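Local structure of autoinducer 2-binding protein LsrB (6DSP) at residues Phe250-Gln258 against Phe337-Phe347. The protein binds the quorum-sensing signal autoinducer-2 as a receptor of the periplasmic binding protein family, holding its cyclic tetrahydroxy form in a ligand pocket. Numbering follows the deposited sequence.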
loop_
_atom_site.group_PDB
_atom_site.type_symbol
_atom_site.label_atom_id
_atom_site.label_comp_id
_atom_site.label_asym_id
_atom_site.label_seq_id
_atom_site.Cartn_x
_atom_site.Cartn_y
_atom_site.Cartn_z
ATOM N N PHE A 250 0.960 -1.694 -8.195
ATOM C CA PHE A 250 -0.247 -1.724 -7.379
ATOM C C PHE A 250 -1.057 -0.441 -7.565
ATOM O O PHE A 250 -0.520 0.667 -7.369
ATOM C CB PHE A 250 0.110 -1.837 -5.894
ATOM C CG PHE A 250 0.692 -3.180 -5.478
ATOM C CD1 PHE A 250 0.286 -4.401 -6.078
ATOM C CD2 PHE A 250 1.611 -3.223 -4.433
ATOM C CE1 PHE A 250 0.812 -5.613 -5.627
ATOM C CE2 PHE A 250 2.130 -4.435 -3.972
ATOM C CZ PHE A 250 1.729 -5.631 -4.575
ATOM N N ALA A 251 -2.359 -0.587 -7.838
ATOM C CA ALA A 251 -3.268 0.557 -7.857
ATOM C C ALA A 251 -4.686 0.025 -7.880
ATOM O O ALA A 251 -4.937 -1.086 -8.354
ATOM C CB ALA A 251 -3.025 1.473 -9.068
ATOM N N SER A 252 -5.621 0.828 -7.366
ATOM C CA SER A 252 -7.019 0.438 -7.438
ATOM C C SER A 252 -7.458 0.377 -8.906
ATOM O O SER A 252 -6.990 1.150 -9.749
ATOM C CB SER A 252 -7.903 1.340 -6.565
ATOM O OG SER A 252 -7.648 2.724 -6.788
ATOM N N PRO A 253 -8.348 -0.554 -9.244
ATOM C CA PRO A 253 -8.563 -0.866 -10.668
ATOM C C PRO A 253 -9.209 0.240 -11.478
ATOM O O PRO A 253 -8.850 0.401 -12.654
ATOM C CB PRO A 253 -9.415 -2.141 -10.618
ATOM C CG PRO A 253 -10.070 -2.103 -9.237
ATOM C CD PRO A 253 -9.037 -1.491 -8.337
ATOM N N ASN A 254 -10.155 1.004 -10.910
ATOM C CA ASN A 254 -10.769 2.046 -11.730
ATOM C C ASN A 254 -9.720 3.013 -12.275
ATOM O O ASN A 254 -9.870 3.512 -13.398
ATOM C CB ASN A 254 -11.834 2.827 -10.953
ATOM C CG ASN A 254 -13.130 2.051 -10.759
ATOM O OD1 ASN A 254 -13.276 0.911 -11.197
ATOM N ND2 ASN A 254 -14.089 2.678 -10.074
ATOM N N SER A 255 -8.651 3.284 -11.508
ATOM C CA SER A 255 -7.658 4.246 -11.953
ATOM C C SER A 255 -6.843 3.738 -13.130
ATOM O O SER A 255 -6.174 4.540 -13.791
ATOM C CB SER A 255 -6.733 4.667 -10.802
ATOM O OG SER A 255 -5.862 3.606 -10.454
ATOM N N MET A 256 -6.866 2.421 -13.405
ATOM C CA MET A 256 -6.036 1.838 -14.454
ATOM C C MET A 256 -6.822 1.303 -15.634
ATOM O O MET A 256 -6.195 0.893 -16.615
ATOM C CB MET A 256 -5.162 0.697 -13.907
ATOM C CG MET A 256 -4.232 1.104 -12.764
ATOM S SD MET A 256 -3.057 2.403 -13.239
ATOM C CE MET A 256 -2.141 1.555 -14.561
ATOM N N LYS A 257 -8.155 1.278 -15.572
ATOM C CA LYS A 257 -8.913 0.604 -16.623
ATOM C C LYS A 257 -8.636 1.209 -17.988
ATOM O O LYS A 257 -8.488 0.476 -18.977
ATOM C CB LYS A 257 -10.402 0.630 -16.319
ATOM C CG LYS A 257 -10.803 -0.324 -15.204
ATOM C CD LYS A 257 -12.255 -0.131 -14.883
ATOM C CE LYS A 257 -12.694 -1.003 -13.721
ATOM N NZ LYS A 257 -14.115 -0.714 -13.350
ATOM N N GLN A 258 -8.584 2.545 -18.079
ATOM C CA GLN A 258 -8.394 3.157 -19.390
ATOM C C GLN A 258 -7.020 2.829 -19.960
ATOM O O GLN A 258 -6.893 2.537 -21.150
ATOM C CB GLN A 258 -8.615 4.671 -19.331
ATOM C CG GLN A 258 -8.694 5.273 -20.726
ATOM C CD GLN A 258 -9.887 4.719 -21.473
ATOM O OE1 GLN A 258 -9.745 4.037 -22.499
ATOM N NE2 GLN A 258 -11.085 5.019 -20.968
ATOM N N PHE A 337 -5.277 -7.989 -11.571
ATOM C CA PHE A 337 -6.194 -7.485 -12.589
ATOM C C PHE A 337 -5.577 -7.593 -13.975
ATOM O O PHE A 337 -4.382 -7.316 -14.171
ATOM C CB PHE A 337 -6.535 -6.010 -12.363
ATOM C CG PHE A 337 -7.044 -5.702 -10.998
ATOM C CD1 PHE A 337 -8.337 -6.039 -10.618
ATOM C CD2 PHE A 337 -6.230 -5.042 -10.076
ATOM C CE1 PHE A 337 -8.813 -5.729 -9.352
ATOM C CE2 PHE A 337 -6.726 -4.724 -8.809
ATOM C CZ PHE A 337 -8.000 -5.091 -8.444
ATOM N N THR A 338 -6.399 -7.996 -14.940
ATOM C CA THR A 338 -6.093 -7.849 -16.357
ATOM C C THR A 338 -7.368 -7.354 -17.042
ATOM O O THR A 338 -8.400 -7.147 -16.393
ATOM C CB THR A 338 -5.662 -9.168 -17.014
ATOM O OG1 THR A 338 -6.823 -10.004 -17.171
ATOM C CG2 THR A 338 -4.553 -9.865 -16.222
ATOM N N LYS A 339 -7.316 -7.166 -18.363
ATOM C CA LYS A 339 -8.528 -6.761 -19.055
ATOM C C LYS A 339 -9.639 -7.791 -18.888
ATOM O O LYS A 339 -10.812 -7.457 -19.068
ATOM C CB LYS A 339 -8.203 -6.532 -20.538
ATOM C CG LYS A 339 -7.953 -7.817 -21.327
ATOM C CD LYS A 339 -7.707 -7.510 -22.790
ATOM C CE LYS A 339 -7.177 -8.732 -23.502
ATOM N NZ LYS A 339 -8.100 -9.895 -23.388
ATOM N N ASP A 340 -9.301 -9.041 -18.554
ATOM C CA ASP A 340 -10.315 -10.090 -18.496
ATOM C C ASP A 340 -11.141 -10.060 -17.217
ATOM O O ASP A 340 -12.249 -10.603 -17.202
ATOM C CB ASP A 340 -9.653 -11.458 -18.640
ATOM C CG ASP A 340 -9.078 -11.677 -20.010
ATOM O OD1 ASP A 340 -9.573 -11.034 -20.969
ATOM O OD2 ASP A 340 -8.133 -12.489 -20.116
ATOM N N ASN A 341 -10.643 -9.455 -16.130
ATOM C CA ASN A 341 -11.444 -9.356 -14.915
ATOM C C ASN A 341 -11.604 -7.949 -14.362
ATOM O O ASN A 341 -12.375 -7.781 -13.405
ATOM C CB ASN A 341 -10.895 -10.271 -13.807
ATOM C CG ASN A 341 -9.518 -9.831 -13.312
ATOM O OD1 ASN A 341 -8.881 -8.983 -13.928
ATOM N ND2 ASN A 341 -9.067 -10.374 -12.174
ATOM N N MET A 342 -10.907 -6.933 -14.907
ATOM C CA MET A 342 -10.921 -5.620 -14.255
ATOM C C MET A 342 -12.326 -5.036 -14.186
ATOM O O MET A 342 -12.635 -4.259 -13.267
ATOM C CB MET A 342 -9.974 -4.650 -14.969
ATOM C CG MET A 342 -10.443 -4.278 -16.371
ATOM S SD MET A 342 -9.153 -3.352 -17.210
ATOM C CE MET A 342 -10.064 -2.758 -18.645
ATOM N N ASN A 343 -13.190 -5.382 -15.133
ATOM C CA ASN A 343 -14.527 -4.806 -15.152
ATOM C C ASN A 343 -15.453 -5.460 -14.144
ATOM O O ASN A 343 -16.600 -5.015 -13.999
ATOM C CB ASN A 343 -15.106 -4.856 -16.569
ATOM C CG ASN A 343 -14.316 -4.001 -17.524
ATOM O OD1 ASN A 343 -14.014 -2.843 -17.218
ATOM N ND2 ASN A 343 -13.934 -4.570 -18.660
ATOM N N ASN A 344 -14.974 -6.470 -13.423
ATOM C CA ASN A 344 -15.739 -7.031 -12.319
ATOM C C ASN A 344 -15.625 -6.192 -11.059
ATOM O O ASN A 344 -16.273 -6.514 -10.059
ATOM C CB ASN A 344 -15.271 -8.462 -12.020
ATOM C CG ASN A 344 -15.472 -9.397 -13.190
ATOM O OD1 ASN A 344 -16.296 -9.139 -14.067
ATOM N ND2 ASN A 344 -14.734 -10.502 -13.201
ATOM N N TYR A 345 -14.807 -5.144 -11.071
ATOM C CA TYR A 345 -14.531 -4.366 -9.878
ATOM C C TYR A 345 -14.926 -2.918 -10.122
ATOM O O TYR A 345 -14.903 -2.431 -11.257
ATOM C CB TYR A 345 -13.028 -4.445 -9.527
ATOM C CG TYR A 345 -12.583 -5.862 -9.284
ATOM C CD1 TYR A 345 -12.170 -6.677 -10.324
ATOM C CD2 TYR A 345 -12.607 -6.404 -8.007
ATOM C CE1 TYR A 345 -11.808 -7.990 -10.091
ATOM C CE2 TYR A 345 -12.227 -7.700 -7.769
ATOM C CZ TYR A 345 -11.849 -8.502 -8.817
ATOM O OH TYR A 345 -11.467 -9.809 -8.574
ATOM N N ASP A 346 -15.281 -2.217 -9.045
ATOM C CA ASP A 346 -15.704 -0.830 -9.159
ATOM C C ASP A 346 -15.174 -0.031 -7.972
ATOM O O ASP A 346 -15.924 0.499 -7.152
ATOM C CB ASP A 346 -17.215 -0.716 -9.259
ATOM C CG ASP A 346 -17.675 0.707 -9.443
ATOM O OD1 ASP A 346 -16.844 1.554 -9.832
ATOM O OD2 ASP A 346 -18.871 0.983 -9.190
ATOM N N PHE A 347 -13.852 0.077 -7.898
ATOM C CA PHE A 347 -13.207 0.933 -6.899
ATOM C C PHE A 347 -11.835 1.344 -7.376
ATOM O O PHE A 347 -11.387 0.802 -8.385
ATOM C CB PHE A 347 -13.111 0.240 -5.537
ATOM C CG PHE A 347 -12.095 -0.851 -5.473
ATOM C CD1 PHE A 347 -12.387 -2.134 -5.937
ATOM C CD2 PHE A 347 -10.852 -0.622 -4.896
ATOM C CE1 PHE A 347 -11.449 -3.156 -5.837
ATOM C CE2 PHE A 347 -9.913 -1.637 -4.803
ATOM C CZ PHE A 347 -10.211 -2.905 -5.266
ATOM O OXT PHE A 347 -11.178 2.223 -6.792
HETATM O O HOH W 1 -9.481 3.405 -8.607
HETATM O O HOH W 2 -15.642 -1.256 -15.676
#
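Pro253 fits into a corner made by the rings of Phe337 and the C-terminal Phe347, which lie in directions about at right angles from it. Its CB sits over the centre of one face of Phe337, 3.9 Å from the centroid and 11° off the normal, while CD lies over a face of Phe347; both are CH-pi contacts. Phe347 reaches the proline because CG stands between the backbone N and the terminal carboxylate (chi1 73°). Asn254 N donates to Phe347 O (2.8 Å), and a water bridges Phe347 OXT to Ser252 OG. The Asn254 amide gives a straight bond from ND2 to Asp346 OD1 (3.0 Å), almost in the amide plane. Lys257 runs extended past Met342, its CG 4.0 Å from Met342 SD. Lys257 NZ is gripped by three acceptors: Tyr345 O (2.8 Å), Asn254 OD1 (2.8 Å) and a water shared with Asn343 OD1. The tail packs on the lobe of the four-stranded parallel sheet, over the turn from strand 246-249 past ligand-contacting Phe250 into helix 257-261. Strand 268-270 pairs with 335-337; Ser38 of helix 34-50, in the other lobe of this two-lobed fold, hydrogen-bonds Phe347 OXT, so the chain end touches both.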